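PDB 5JHH: Rho guanine nucleotide exchange factor 11 from Homo sapiens, which probably activates RhoA-type small GTPases by promoting exchange of GDP for GTP through its linked DH and PH domains. Local coordinates for residues 261-264 with 268-271; 333-338 with 343-348; 273-278 with 282-287; 253-258 with 359-364; 226-231 with 247-252. One frame throughout, in Å; residues are numbered along the deposited sequence.

How the interactions relate
Interactions 1 to 4 build the PH domain, and interaction 5 lies where the long helix 189-227 of the DH part enters it. Interactions 1 and 3 share strand 269-277, the first on the surface near the turn and the second buried. Interaction 2, partly buried, is the last hairpin; its strand 345-348 borders strand 254-263, so interactions 1 and 2 touch directly. These three hairpins rest on backbone hydrogen bonds, with polar side chains added at the surface of interaction 1 and aliphatic ones filling interaction 3. Interactions 4, at the surface, and 5, buried, pack without any hydrogen bond between their segments: one leucine meets a histidine ring in the former, another meets loop leucines in the latter.

Interaction 1 of 5, residues 261-264 with 268-271; sequences TWRI and KTLD
Thr261 and Asp271 form a non-hydrogen-bonded antiparallel pair whose side chains lie side by side. Thr261 OG1 donates to Asp271 OD1 at 2.9 Å, reaching the syn side of the carboxylate from 33° outside its plane. The hydroxyl gets there because OG1 stands beside the threonine's own backbone N (chi1 -56°), which also leaves CG2 3.3 Å from Asp271 OD1. A valine at Thr261 would keep the branched shape a strand accepts but not the donor, and the carboxylate of Asp271 would probably be freer to turn. On the reverse face Trp262 pairs with Leu270: Trp262 N gives a bond of 2.8 Å to Leu270 O, and Leu270 N returns one of 3.0 Å to Trp262 O. Near the turn, the fully extended Lys268 runs alongside Ile264, its CD tight against CG2 at 3.5 Å; the long aliphatic stem can lie on the isoleucine while the amine stays at the surface. Ile264 CD1 rests over one face of the Trp262 indole, toward its rim. Strand 254-263 pairs at its other edge with strand 345-348; Arg263 forms salt bridges with Glu346 of that strand and with Asp327, and Trp262 packs against Tyr345, Phe310 and Leu283.

Interaction 2 of 5, residues 333-338 with 343-348; sequences IICTSK and QIYELV
Ile333 and Tyr345 form an antiparallel hydrogen-bonded pair, and two backbone bonds carry it. Ile333 N meets Tyr345 O at 2.8 Å and almost straight (170°), while Tyr345 N reaches Ile333 O at 2.9 Å; both donors lie in the carbonyl planes. Ile333 O also receives a CA-H...O contact from Ile344 CA and lies at the edge of the Tyr345 ring, in its plane.

The second kind of contact is sulfur-aromatic. Cys335 SG sits at the edge of the Tyr345 ring, 4.7 Å from its centroid and 3.4 Å from CE1. With SG beside the backbone N of Cys335 (chi1 -49°), the thiol is brought across to the tyrosine, and a small polarisable sulfur fits this close approach to a ring edge.

Apolar packing supplies the rest. Ile333 and Leu347 have crossed side chains whose CD1 atoms are 3.5 Å apart, on the side of the sheet where Tyr345 also lies. Ile334 and Ile344 run side by side on the reverse side, CG1 to CG1 at 3.7 Å; branched aliphatic residues suit such strand positions.

Outside the pair, Leu314 touches Ile333, Cys335 and Tyr345, and the phenol OH of Tyr345 bonds to Ser311 O, which gives the polar end of this buried residue a partner. The arrangement is the hairpin of the last two strands of a PH-domain beta sandwich, just ahead of the C-terminal helix.

Interaction 3 of 5, residues 273-278 with 282-287; sequences HVLLLE and VLLQKQ
The imidazole of His273 is approached obliquely by Lys286 CE, and the two side chains come together between His273 CB and Lys286 CG at 4.3 Å. With its CG anti to the backbone N (chi1 -173°), the ring stands beside the lysine stem, and the two nitrogen-bearing ends stay out of contact, His273 NE2 and Lys286 NZ being 4.9 Å apart. Glu257 of the adjoining strand touches the same histidine.

The peptide groups are flat too, and they differ in how they are met. Leu275 and Val282 exchange two bonds of 3.0 Å, Leu275 N to Val282 O and Val282 N to Leu275 O, each donor in the carbonyl plane. The His273-Leu284 pair is met less squarely: Leu284 N reaches His273 O at 3.1 Å from above the carbonyl plane, 35° out of it.

On the face shared with Leu275 and Leu284, Val282 spreads its two methyls. CG2 faces Leu275 CG at 4.1 Å, and CG1 meets Leu277 CD1 at 3.9 Å, so a compact branched residue fills the space between two leucines. Exchanging Val282 for a glycine would remove both methyls and is likely to open a gap against Leu275 and Leu277. On the other face Val274 CB packs on Leu283 CD2 at 4.0 Å, where Trp358 of helix 352-368 also touches Val274.

This is the hairpin of the second and third strands of a PH domain, part of the antiparallel meander that forms its first sheet.

Interaction 4 of 5, residues 253-258 with 359-364; sequences KMIHEG and MELLEE
Leu361 lays its CD1 methyl over one face of the His256 imidazole, 3.8 Å from the ring centroid and 22° off the normal, a CH-pi contact. The methyl lies toward the rim, nearest to His256 CG at 3.6 Å. The other branch of the leucine, CD2, touches Ile255 CG2 at 4.3 Å, so one forked side chain serves two neighbouring strand residues.

His256 holds CG anti to its backbone N (chi1 -165°), which puts the imidazole within reach of the leucine methyl, and the two side chains cross at about a right angle. Ile255 and His256 follow each other in sequence yet both point toward the helix, which an unbroken strand would not permit; they form a classic beta bulge opposite Leu276, whose side chain touches them both.

Farther out, Trp358, one helical turn before Leu361, meets the His256 ring edge-to-face, and His256 NE2 has a weak hydrogen bond to a glycerol that probably came from the crystallisation liquor. Met359 and Leu362 of the helix lean on Ile321 and Phe331 from other strands. An amphipathic C-terminal helix closing one end of the beta sandwich in this way is the hallmark of the PH fold.

Interaction 5 of 5, residues 226-231 with 247-252; sequences KRLDAT and LDLTTR
Next to the place where Leu228 touches Leu247, the backbone oxygen of Asp248 is gripped twice: Thr251 OG1 donates to Asp248 O at 3.0 Å, in the carbonyl plane, and Thr251 N adds a weak bond of 3.3 Å to the same oxygen. The carboxylate of Asp248 bends the chain as well, for Asp248 OD1 accepts from Thr250 N at 2.8 Å, closing an Asx turn. The donor comes from above the carboxylate plane, 39° out of it. Aspartate and threonine suit this short loop because their side chains stand in for backbone partners.

So shaped, the loop presents Leu247 and Leu249 to a single leucine. Leu228 CD2 lies 3.3 Å from Leu247 O and 4.4 Å from Leu249 CG. The first torsion sends CG anti to the backbone N (chi1 -172°) and the second turns CD2 to the loop, where a single methyl of the forked tip touches a carbonyl and a side chain together. Leu247 O has a proper polar partner in Gln225 NE2, while Gln225 OE1 takes the N-H of Leu249, so one amide of helix 189-227 holds the loop at two points.

Leu228 also rests on Leu284 of strand 280-287, and Leu249 touches Tyr224. Strand 228-229, directly after the long helix, runs parallel to strand 290-292, while Arg252 leads into strand 254-263 and forms a salt bridge with Asp279.

Interaction 1 of 5, residues 261-264 with 268-271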
# COMPACT_ATOMS: atom_id res chain seq x y z
N THR A 261 -20.36 8.81 13.81
CA THR A 261 -21.18 9.21 14.94
C THR A 261 -22.57 9.58 14.42
O THR A 261 -22.70 10.38 13.51
CB THR A 261 -20.54 10.36 15.72
OG1 THR A 261 -19.23 9.97 16.14
CG2 THR A 261 -21.35 10.68 16.96
N TRP A 262 -23.59 8.96 14.99
CA TRP A 262 -24.99 9.22 14.65
C TRP A 262 -25.67 10.30 15.52
O TRP A 262 -25.93 10.09 16.70
CB TRP A 262 -25.75 7.92 14.86
CG TRP A 262 -27.09 7.86 14.30
CD1 TRP A 262 -27.78 8.84 13.63
CD2 TRP A 262 -27.95 6.73 14.38
NE1 TRP A 262 -29.03 8.36 13.29
CE2 TRP A 262 -29.16 7.07 13.75
CE3 TRP A 262 -27.83 5.46 14.96
CZ2 TRP A 262 -30.20 6.17 13.62
CZ3 TRP A 262 -28.87 4.56 14.84
CH2 TRP A 262 -30.04 4.91 14.18
N ARG A 263 -25.99 11.44 14.90
CA ARG A 263 -26.76 12.52 15.53
C ARG A 263 -28.25 12.18 15.46
O ARG A 263 -28.95 12.53 14.49
CB ARG A 263 -26.50 13.84 14.80
CG ARG A 263 -25.91 14.94 15.64
CD ARG A 263 -24.46 15.24 15.30
NE ARG A 263 -24.32 16.03 14.08
CZ ARG A 263 -23.28 16.81 13.79
NH1 ARG A 263 -22.27 16.92 14.63
NH2 ARG A 263 -23.22 17.47 12.63
N ILE A 264 -28.72 11.49 16.48
CA ILE A 264 -30.03 10.85 16.49
C ILE A 264 -31.15 11.85 16.91
O ILE A 264 -32.27 11.81 16.41
CB ILE A 264 -29.97 9.60 17.42
CG1 ILE A 264 -30.93 8.51 16.96
CG2 ILE A 264 -30.20 9.97 18.88
CD1 ILE A 264 -30.52 7.14 17.46
N LYS A 268 -28.41 14.19 21.56
CA LYS A 268 -28.01 12.82 21.77
C LYS A 268 -27.20 12.37 20.55
O LYS A 268 -27.50 12.70 19.40
CB LYS A 268 -29.24 11.95 21.99
CG LYS A 268 -28.97 10.49 22.29
CD LYS A 268 -30.28 9.73 22.33
CE LYS A 268 -30.09 8.22 22.36
NZ LYS A 268 -31.36 7.51 22.03
N THR A 269 -26.13 11.64 20.82
CA THR A 269 -25.34 11.02 19.78
C THR A 269 -25.10 9.58 20.14
O THR A 269 -25.19 9.18 21.30
CB THR A 269 -23.99 11.73 19.62
OG1 THR A 269 -23.29 11.68 20.87
CG2 THR A 269 -24.19 13.17 19.18
N LEU A 270 -24.82 8.78 19.13
CA LEU A 270 -24.58 7.37 19.30
C LEU A 270 -23.33 7.04 18.45
O LEU A 270 -23.22 7.50 17.30
CB LEU A 270 -25.84 6.62 18.86
CG LEU A 270 -25.95 5.09 18.96
CD1 LEU A 270 -24.97 4.48 19.95
CD2 LEU A 270 -27.39 4.72 19.30
N ASP A 271 -22.35 6.39 19.06
CA ASP A 271 -21.10 6.11 18.35
C ASP A 271 -21.23 4.75 17.70
O ASP A 271 -21.51 3.77 18.36
CB ASP A 271 -19.88 6.14 19.29
CG ASP A 271 -19.22 7.52 19.36
OD1 ASP A 271 -19.62 8.46 18.62
OD2 ASP A 271 -18.29 7.65 20.18

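Interaction 2 of 5, residues 333-338 with 343-348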
# COMPACT_ATOMS: atom_id res chain seq x y z
N ILE A 333 -28.47 10.76 5.32
CA ILE A 333 -29.12 9.74 4.56
C ILE A 333 -30.62 9.86 4.74
O ILE A 333 -31.14 9.85 5.86
CB ILE A 333 -28.64 8.36 4.98
CG1 ILE A 333 -27.12 8.29 4.79
CG2 ILE A 333 -29.37 7.29 4.17
CD1 ILE A 333 -26.49 7.04 5.37
N ILE A 334 -31.30 9.98 3.60
CA ILE A 334 -32.72 10.25 3.55
C ILE A 334 -33.43 9.04 2.97
O ILE A 334 -33.21 8.71 1.81
CB ILE A 334 -32.95 11.46 2.66
CG1 ILE A 334 -32.06 12.61 3.12
CG2 ILE A 334 -34.43 11.81 2.64
CD1 ILE A 334 -32.29 13.92 2.41
N CYS A 335 -34.26 8.39 3.78
CA CYS A 335 -34.96 7.19 3.36
C CYS A 335 -36.15 7.60 2.52
O CYS A 335 -36.88 8.51 2.90
CB CYS A 335 -35.45 6.41 4.57
SG CYS A 335 -34.20 6.14 5.85
N THR A 336 -36.34 6.94 1.40
CA THR A 336 -37.28 7.41 0.40
C THR A 336 -38.53 6.56 0.29
O THR A 336 -39.43 6.89 -0.49
CB THR A 336 -36.61 7.44 -0.97
OG1 THR A 336 -36.13 6.13 -1.31
CG2 THR A 336 -35.46 8.40 -0.95
N SER A 337 -38.57 5.46 1.03
CA SER A 337 -39.77 4.65 1.15
C SER A 337 -40.88 5.48 1.79
O SER A 337 -40.66 6.10 2.84
CB SER A 337 -39.50 3.44 2.05
OG SER A 337 -40.69 2.94 2.59
N LYS A 338 -42.06 5.51 1.17
CA LYS A 338 -43.24 6.13 1.81
C LYS A 338 -43.55 5.57 3.21
O LYS A 338 -44.30 6.17 3.99
CB LYS A 338 -44.48 6.04 0.93
CG LYS A 338 -44.48 4.96 -0.14
CD LYS A 338 -44.42 5.55 -1.54
CE LYS A 338 -45.48 6.64 -1.72
NZ LYS A 338 -46.24 6.56 -2.99
N GLN A 343 -37.72 11.17 9.57
CA GLN A 343 -36.37 11.61 9.93
C GLN A 343 -35.22 11.05 9.04
O GLN A 343 -35.25 9.95 8.46
CB GLN A 343 -36.07 11.36 11.41
CG GLN A 343 -36.97 12.12 12.38
CD GLN A 343 -38.09 11.25 12.98
OE1 GLN A 343 -38.51 10.24 12.41
NE2 GLN A 343 -38.56 11.65 14.15
N ILE A 344 -34.24 11.92 8.92
CA ILE A 344 -33.04 11.71 8.16
C ILE A 344 -32.04 11.17 9.15
O ILE A 344 -32.02 11.62 10.29
CB ILE A 344 -32.57 13.08 7.65
CG1 ILE A 344 -33.44 13.50 6.45
CG2 ILE A 344 -31.08 13.09 7.31
CD1 ILE A 344 -33.34 14.96 6.08
N TYR A 345 -31.22 10.22 8.70
CA TYR A 345 -30.05 9.77 9.46
C TYR A 345 -28.95 10.77 9.24
O TYR A 345 -28.56 11.05 8.09
CB TYR A 345 -29.55 8.43 8.97
CG TYR A 345 -30.49 7.29 9.26
CD1 TYR A 345 -31.65 7.09 8.52
CD2 TYR A 345 -30.21 6.39 10.27
CE1 TYR A 345 -32.48 6.00 8.77
CE2 TYR A 345 -31.02 5.30 10.51
CZ TYR A 345 -32.16 5.10 9.77
OH TYR A 345 -32.95 4.00 10.06
N GLU A 346 -28.47 11.35 10.34
CA GLU A 346 -27.42 12.35 10.24
C GLU A 346 -26.16 11.70 10.77
O GLU A 346 -26.13 11.28 11.94
CB GLU A 346 -27.73 13.62 11.05
CG GLU A 346 -26.59 14.66 11.02
CD GLU A 346 -26.92 15.97 11.70
OE1 GLU A 346 -28.02 16.06 12.31
OE2 GLU A 346 -26.08 16.92 11.63
N LEU A 347 -25.13 11.61 9.93
CA LEU A 347 -23.95 10.84 10.27
C LEU A 347 -22.73 11.72 10.24
O LEU A 347 -22.61 12.61 9.36
CB LEU A 347 -23.82 9.65 9.34
CG LEU A 347 -24.91 8.59 9.59
CD1 LEU A 347 -24.86 7.56 8.48
CD2 LEU A 347 -24.75 7.90 10.93
N VAL A 348 -21.82 11.48 11.19
CA VAL A 348 -20.60 12.30 11.31
C VAL A 348 -19.34 11.42 11.26
O VAL A 348 -19.18 10.49 12.02
CB VAL A 348 -20.60 13.17 12.60
CG1 VAL A 348 -19.55 14.30 12.54
CG2 VAL A 348 -21.96 13.78 12.83

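Interaction 3 of 5, residues 273-278 with 282-287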
# COMPACT_ATOMS: atom_id res chain seq x y z
N HIS A 273 -20.14 1.69 14.65
CA HIS A 273 -19.33 1.16 13.58
C HIS A 273 -20.19 0.72 12.40
O HIS A 273 -21.08 -0.11 12.57
CB HIS A 273 -18.53 -0.02 14.07
CG HIS A 273 -17.55 -0.50 13.07
ND1 HIS A 273 -17.80 -1.58 12.26
CD2 HIS A 273 -16.38 0.03 12.64
CE1 HIS A 273 -16.78 -1.75 11.44
NE2 HIS A 273 -15.92 -0.78 11.65
N VAL A 274 -19.91 1.21 11.20
CA VAL A 274 -20.85 0.98 10.11
C VAL A 274 -20.27 0.29 8.89
O VAL A 274 -19.16 0.59 8.45
CB VAL A 274 -21.71 2.24 9.81
CG1 VAL A 274 -21.32 3.43 10.66
CG2 VAL A 274 -21.75 2.57 8.34
N LEU A 275 -21.03 -0.67 8.37
CA LEU A 275 -20.64 -1.42 7.21
C LEU A 275 -21.39 -0.94 6.02
O LEU A 275 -22.60 -0.93 6.05
CB LEU A 275 -20.97 -2.88 7.35
CG LEU A 275 -20.51 -3.56 8.63
CD1 LEU A 275 -20.77 -5.05 8.51
CD2 LEU A 275 -19.05 -3.25 8.95
N LEU A 276 -20.69 -0.61 4.94
CA LEU A 276 -21.33 -0.36 3.68
C LEU A 276 -21.19 -1.61 2.82
O LEU A 276 -20.14 -1.90 2.30
CB LEU A 276 -20.70 0.85 2.99
CG LEU A 276 -21.16 1.03 1.55
CD1 LEU A 276 -22.68 0.97 1.44
CD2 LEU A 276 -20.62 2.32 0.98
N LEU A 277 -22.29 -2.35 2.69
CA LEU A 277 -22.34 -3.51 1.83
C LEU A 277 -22.88 -3.13 0.44
O LEU A 277 -23.09 -1.96 0.15
CB LEU A 277 -23.20 -4.57 2.45
CG LEU A 277 -22.94 -4.77 3.94
CD1 LEU A 277 -23.72 -5.98 4.44
CD2 LEU A 277 -21.47 -4.94 4.27
N GLU A 278 -23.05 -4.11 -0.41
CA GLU A 278 -23.47 -3.82 -1.77
C GLU A 278 -24.90 -3.27 -1.82
O GLU A 278 -25.23 -2.36 -2.60
CB GLU A 278 -23.42 -5.10 -2.57
CG GLU A 278 -22.06 -5.39 -3.11
CD GLU A 278 -22.10 -6.55 -4.08
OE1 GLU A 278 -22.89 -7.52 -3.82
OE2 GLU A 278 -21.35 -6.49 -5.09
N VAL A 282 -25.33 -0.89 7.19
CA VAL A 282 -25.70 -1.50 8.47
C VAL A 282 -25.00 -0.78 9.61
O VAL A 282 -23.79 -0.54 9.57
CB VAL A 282 -25.56 -3.06 8.54
CG1 VAL A 282 -25.37 -3.70 7.18
CG2 VAL A 282 -24.48 -3.50 9.48
N LEU A 283 -25.80 -0.39 10.60
CA LEU A 283 -25.34 0.42 11.71
C LEU A 283 -25.20 -0.45 12.96
O LEU A 283 -26.15 -1.10 13.40
CB LEU A 283 -26.32 1.55 11.98
CG LEU A 283 -26.73 2.37 10.76
CD1 LEU A 283 -27.91 3.27 11.10
CD2 LEU A 283 -25.57 3.20 10.26
N LEU A 284 -23.98 -0.51 13.48
CA LEU A 284 -23.70 -1.41 14.56
C LEU A 284 -23.19 -0.62 15.72
O LEU A 284 -22.52 0.41 15.55
CB LEU A 284 -22.68 -2.46 14.15
CG LEU A 284 -23.08 -3.42 13.03
CD1 LEU A 284 -21.89 -4.28 12.61
CD2 LEU A 284 -24.23 -4.30 13.48
N GLN A 285 -23.51 -1.13 16.90
CA GLN A 285 -22.99 -0.60 18.13
C GLN A 285 -21.95 -1.55 18.69
O GLN A 285 -22.18 -2.75 18.77
CB GLN A 285 -24.13 -0.46 19.12
CG GLN A 285 -23.95 0.66 20.11
CD GLN A 285 -25.20 0.86 20.93
OE1 GLN A 285 -26.23 0.22 20.69
NE2 GLN A 285 -25.12 1.74 21.91
N LYS A 286 -20.79 -1.01 19.04
CA LYS A 286 -19.75 -1.82 19.63
C LYS A 286 -20.16 -1.97 21.09
O LYS A 286 -20.61 -1.02 21.71
CB LYS A 286 -18.36 -1.17 19.52
CG LYS A 286 -17.72 -1.22 18.13
CD LYS A 286 -16.27 -1.74 18.13
CE LYS A 286 -15.45 -1.23 16.92
NZ LYS A 286 -14.62 -2.23 16.18
N GLN A 287 -20.03 -3.17 21.63
CA GLN A 287 -20.50 -3.48 22.97
C GLN A 287 -19.66 -4.63 23.44
O GLN A 287 -19.99 -5.79 23.16
CB GLN A 287 -21.98 -3.86 22.91
CG GLN A 287 -22.48 -4.87 23.93
CD GLN A 287 -22.98 -4.23 25.19
OE1 GLN A 287 -22.26 -4.15 26.18
NE2 GLN A 287 -24.22 -3.74 25.16

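Interaction 4 of 5, residues 253-258 with 359-364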
# COMPACT_ATOMS: atom_id res chain seq x y z
N LYS A 253 -21.12 -8.64 -0.25
CA LYS A 253 -19.84 -8.03 -0.39
C LYS A 253 -19.76 -6.70 0.38
O LYS A 253 -20.71 -5.95 0.43
CB LYS A 253 -19.51 -7.86 -1.87
CG LYS A 253 -19.03 -9.14 -2.53
CD LYS A 253 -19.01 -9.00 -4.04
CE LYS A 253 -17.91 -8.06 -4.49
NZ LYS A 253 -17.56 -8.30 -5.92
N MET A 254 -18.60 -6.45 0.97
CA MET A 254 -18.35 -5.21 1.64
C MET A 254 -17.64 -4.24 0.74
O MET A 254 -16.67 -4.58 0.08
CB MET A 254 -17.46 -5.43 2.84
CG MET A 254 -17.24 -4.14 3.64
SD MET A 254 -16.78 -4.53 5.33
CE MET A 254 -15.27 -5.44 5.09
N ILE A 255 -18.10 -3.01 0.74
CA ILE A 255 -17.47 -1.96 -0.01
C ILE A 255 -16.57 -1.15 0.87
O ILE A 255 -15.50 -0.72 0.46
CB ILE A 255 -18.54 -1.06 -0.63
CG1 ILE A 255 -19.43 -1.89 -1.58
CG2 ILE A 255 -17.94 0.16 -1.31
CD1 ILE A 255 -20.36 -1.11 -2.50
N HIS A 256 -17.04 -0.89 2.09
CA HIS A 256 -16.35 0.03 2.98
C HIS A 256 -16.82 -0.21 4.39
O HIS A 256 -17.83 -0.86 4.58
CB HIS A 256 -16.62 1.47 2.57
CG HIS A 256 -15.69 2.45 3.18
ND1 HIS A 256 -16.12 3.47 4.00
CD2 HIS A 256 -14.35 2.58 3.08
CE1 HIS A 256 -15.08 4.18 4.39
NE2 HIS A 256 -13.99 3.66 3.86
N GLU A 257 -16.05 0.23 5.37
CA GLU A 257 -16.46 0.17 6.76
C GLU A 257 -15.75 1.28 7.54
O GLU A 257 -14.81 1.90 7.07
CB GLU A 257 -16.17 -1.21 7.35
CG GLU A 257 -14.70 -1.51 7.44
CD GLU A 257 -14.37 -2.70 8.31
OE1 GLU A 257 -15.23 -3.14 9.11
OE2 GLU A 257 -13.21 -3.15 8.22
N GLY A 258 -16.23 1.56 8.74
CA GLY A 258 -15.69 2.69 9.43
C GLY A 258 -16.56 3.17 10.58
O GLY A 258 -17.75 2.89 10.65
N MET A 359 -18.97 9.59 1.41
CA MET A 359 -19.97 10.05 0.47
C MET A 359 -19.73 9.54 -0.94
O MET A 359 -20.67 9.14 -1.63
CB MET A 359 -20.03 11.56 0.46
CG MET A 359 -21.07 12.10 1.41
SD MET A 359 -22.18 13.33 0.69
CE MET A 359 -21.08 14.30 -0.34
N GLU A 360 -18.49 9.60 -1.40
CA GLU A 360 -18.17 9.14 -2.73
C GLU A 360 -18.64 7.69 -2.83
O GLU A 360 -19.31 7.32 -3.77
CB GLU A 360 -16.68 9.24 -2.95
CG GLU A 360 -16.22 9.20 -4.39
CD GLU A 360 -14.71 9.46 -4.50
OE1 GLU A 360 -14.32 10.47 -5.13
OE2 GLU A 360 -13.90 8.67 -3.93
N LEU A 361 -18.35 6.89 -1.81
CA LEU A 361 -18.64 5.50 -1.92
C LEU A 361 -20.12 5.24 -1.74
O LEU A 361 -20.68 4.39 -2.40
CB LEU A 361 -17.81 4.67 -0.94
CG LEU A 361 -16.29 4.71 -1.20
CD1 LEU A 361 -15.56 4.27 0.05
CD2 LEU A 361 -15.93 3.82 -2.38
N LEU A 362 -20.76 6.00 -0.86
CA LEU A 362 -22.19 5.86 -0.66
C LEU A 362 -22.95 6.21 -1.92
O LEU A 362 -23.81 5.47 -2.33
CB LEU A 362 -22.68 6.75 0.47
CG LEU A 362 -22.56 6.12 1.85
CD1 LEU A 362 -22.66 7.17 2.94
CD2 LEU A 362 -23.60 5.04 2.04
N GLU A 363 -22.62 7.31 -2.55
CA GLU A 363 -23.32 7.68 -3.76
C GLU A 363 -23.13 6.59 -4.84
O GLU A 363 -24.10 6.20 -5.49
CB GLU A 363 -22.84 9.05 -4.25
CG GLU A 363 -23.28 10.23 -3.37
CD GLU A 363 -22.63 11.56 -3.77
OE1 GLU A 363 -21.48 11.56 -4.26
OE2 GLU A 363 -23.28 12.62 -3.61
N GLU A 364 -21.91 6.11 -5.02
CA GLU A 364 -21.63 5.10 -6.04
C GLU A 364 -22.49 3.87 -5.76
O GLU A 364 -23.20 3.36 -6.63
CB GLU A 364 -20.11 4.80 -6.09
CG GLU A 364 -19.64 3.71 -7.07
CD GLU A 364 -19.92 3.99 -8.56
OE1 GLU A 364 -20.45 5.08 -8.93
OE2 GLU A 364 -19.62 3.10 -9.40

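Interaction 5 of 5, residues 226-231 with 247-252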
# COMPACT_ATOMS: atom_id res chain seq x y z
N LYS A 226 -19.95 -14.04 13.60
CA LYS A 226 -19.83 -14.59 14.95
C LYS A 226 -20.17 -13.61 16.06
O LYS A 226 -20.81 -13.97 17.03
CB LYS A 226 -18.40 -15.11 15.19
CG LYS A 226 -18.16 -16.50 14.62
CD LYS A 226 -16.70 -16.91 14.61
CE LYS A 226 -16.46 -18.01 13.56
NZ LYS A 226 -15.31 -18.90 13.88
N ARG A 227 -19.72 -12.37 15.92
CA ARG A 227 -19.89 -11.36 16.93
C ARG A 227 -21.15 -10.58 16.77
O ARG A 227 -21.46 -9.68 17.57
CB ARG A 227 -18.76 -10.37 16.83
CG ARG A 227 -17.41 -10.98 17.12
CD ARG A 227 -16.32 -10.09 16.57
NE ARG A 227 -16.52 -8.71 16.99
CZ ARG A 227 -15.77 -7.71 16.55
NH1 ARG A 227 -14.81 -7.92 15.64
NH2 ARG A 227 -16.00 -6.48 16.98
N LEU A 228 -21.86 -10.87 15.70
CA LEU A 228 -23.12 -10.22 15.44
C LEU A 228 -24.14 -10.74 16.40
O LEU A 228 -24.32 -11.96 16.54
CB LEU A 228 -23.62 -10.54 14.04
CG LEU A 228 -24.84 -9.78 13.53
CD1 LEU A 228 -24.62 -8.28 13.40
CD2 LEU A 228 -25.28 -10.36 12.20
N ASP A 229 -24.84 -9.80 17.02
CA ASP A 229 -26.02 -10.07 17.80
C ASP A 229 -27.14 -9.23 17.19
O ASP A 229 -27.16 -8.02 17.36
CB ASP A 229 -25.76 -9.64 19.25
CG ASP A 229 -27.00 -9.69 20.14
OD1 ASP A 229 -28.14 -9.70 19.63
OD2 ASP A 229 -26.81 -9.68 21.37
N ALA A 230 -28.03 -9.89 16.45
CA ALA A 230 -29.24 -9.25 15.90
C ALA A 230 -30.46 -9.72 16.70
O ALA A 230 -31.50 -10.07 16.13
CB ALA A 230 -29.42 -9.61 14.43
N THR A 231 -30.33 -9.70 18.02
CA THR A 231 -31.32 -10.32 18.90
C THR A 231 -32.51 -9.38 19.12
O THR A 231 -33.64 -9.75 18.87
CB THR A 231 -30.65 -10.75 20.22
OG1 THR A 231 -31.04 -12.08 20.50
CG2 THR A 231 -30.95 -9.80 21.40
N LEU A 247 -30.07 -11.49 9.55
CA LEU A 247 -29.04 -10.90 8.70
C LEU A 247 -27.72 -11.66 8.75
O LEU A 247 -27.10 -11.79 9.82
CB LEU A 247 -28.75 -9.45 9.12
CG LEU A 247 -27.59 -8.81 8.34
CD1 LEU A 247 -27.90 -8.77 6.85
CD2 LEU A 247 -27.23 -7.43 8.85
N ASP A 248 -27.29 -12.13 7.58
CA ASP A 248 -26.05 -12.88 7.46
C ASP A 248 -25.00 -12.12 6.66
O ASP A 248 -25.07 -12.08 5.44
CB ASP A 248 -26.29 -14.22 6.81
CG ASP A 248 -25.05 -15.08 6.85
OD1 ASP A 248 -23.96 -14.53 7.13
OD2 ASP A 248 -25.17 -16.30 6.64
N LEU A 249 -24.00 -11.58 7.34
CA LEU A 249 -22.99 -10.77 6.66
C LEU A 249 -22.20 -11.57 5.63
O LEU A 249 -21.78 -11.02 4.63
CB LEU A 249 -22.04 -10.15 7.68
CG LEU A 249 -22.74 -9.31 8.74
CD1 LEU A 249 -21.72 -8.83 9.76
CD2 LEU A 249 -23.49 -8.15 8.13
N THR A 250 -22.03 -12.86 5.88
CA THR A 250 -21.24 -13.73 5.05
C THR A 250 -21.67 -13.78 3.59
O THR A 250 -20.89 -14.21 2.75
CB THR A 250 -21.26 -15.14 5.65
OG1 THR A 250 -20.42 -15.13 6.81
CG2 THR A 250 -20.76 -16.23 4.67
N THR A 251 -22.89 -13.37 3.27
CA THR A 251 -23.44 -13.61 1.92
C THR A 251 -23.44 -12.37 1.05
O THR A 251 -24.06 -12.33 -0.00
CB THR A 251 -24.89 -14.08 2.02
OG1 THR A 251 -25.65 -13.01 2.61
CG2 THR A 251 -25.00 -15.39 2.90
N ARG A 252 -22.76 -11.32 1.52
CA ARG A 252 -22.73 -10.04 0.81
C ARG A 252 -21.32 -9.57 0.67
O ARG A 252 -20.41 -9.99 1.39
CB ARG A 252 -23.54 -8.98 1.58
CG ARG A 252 -25.02 -9.29 1.63
CD ARG A 252 -25.59 -9.20 3.05
NE ARG A 252 -26.99 -9.59 3.12
CZ ARG A 252 -27.96 -8.97 2.46
NH1 ARG A 252 -27.67 -7.95 1.67
NH2 ARG A 252 -29.21 -9.36 2.58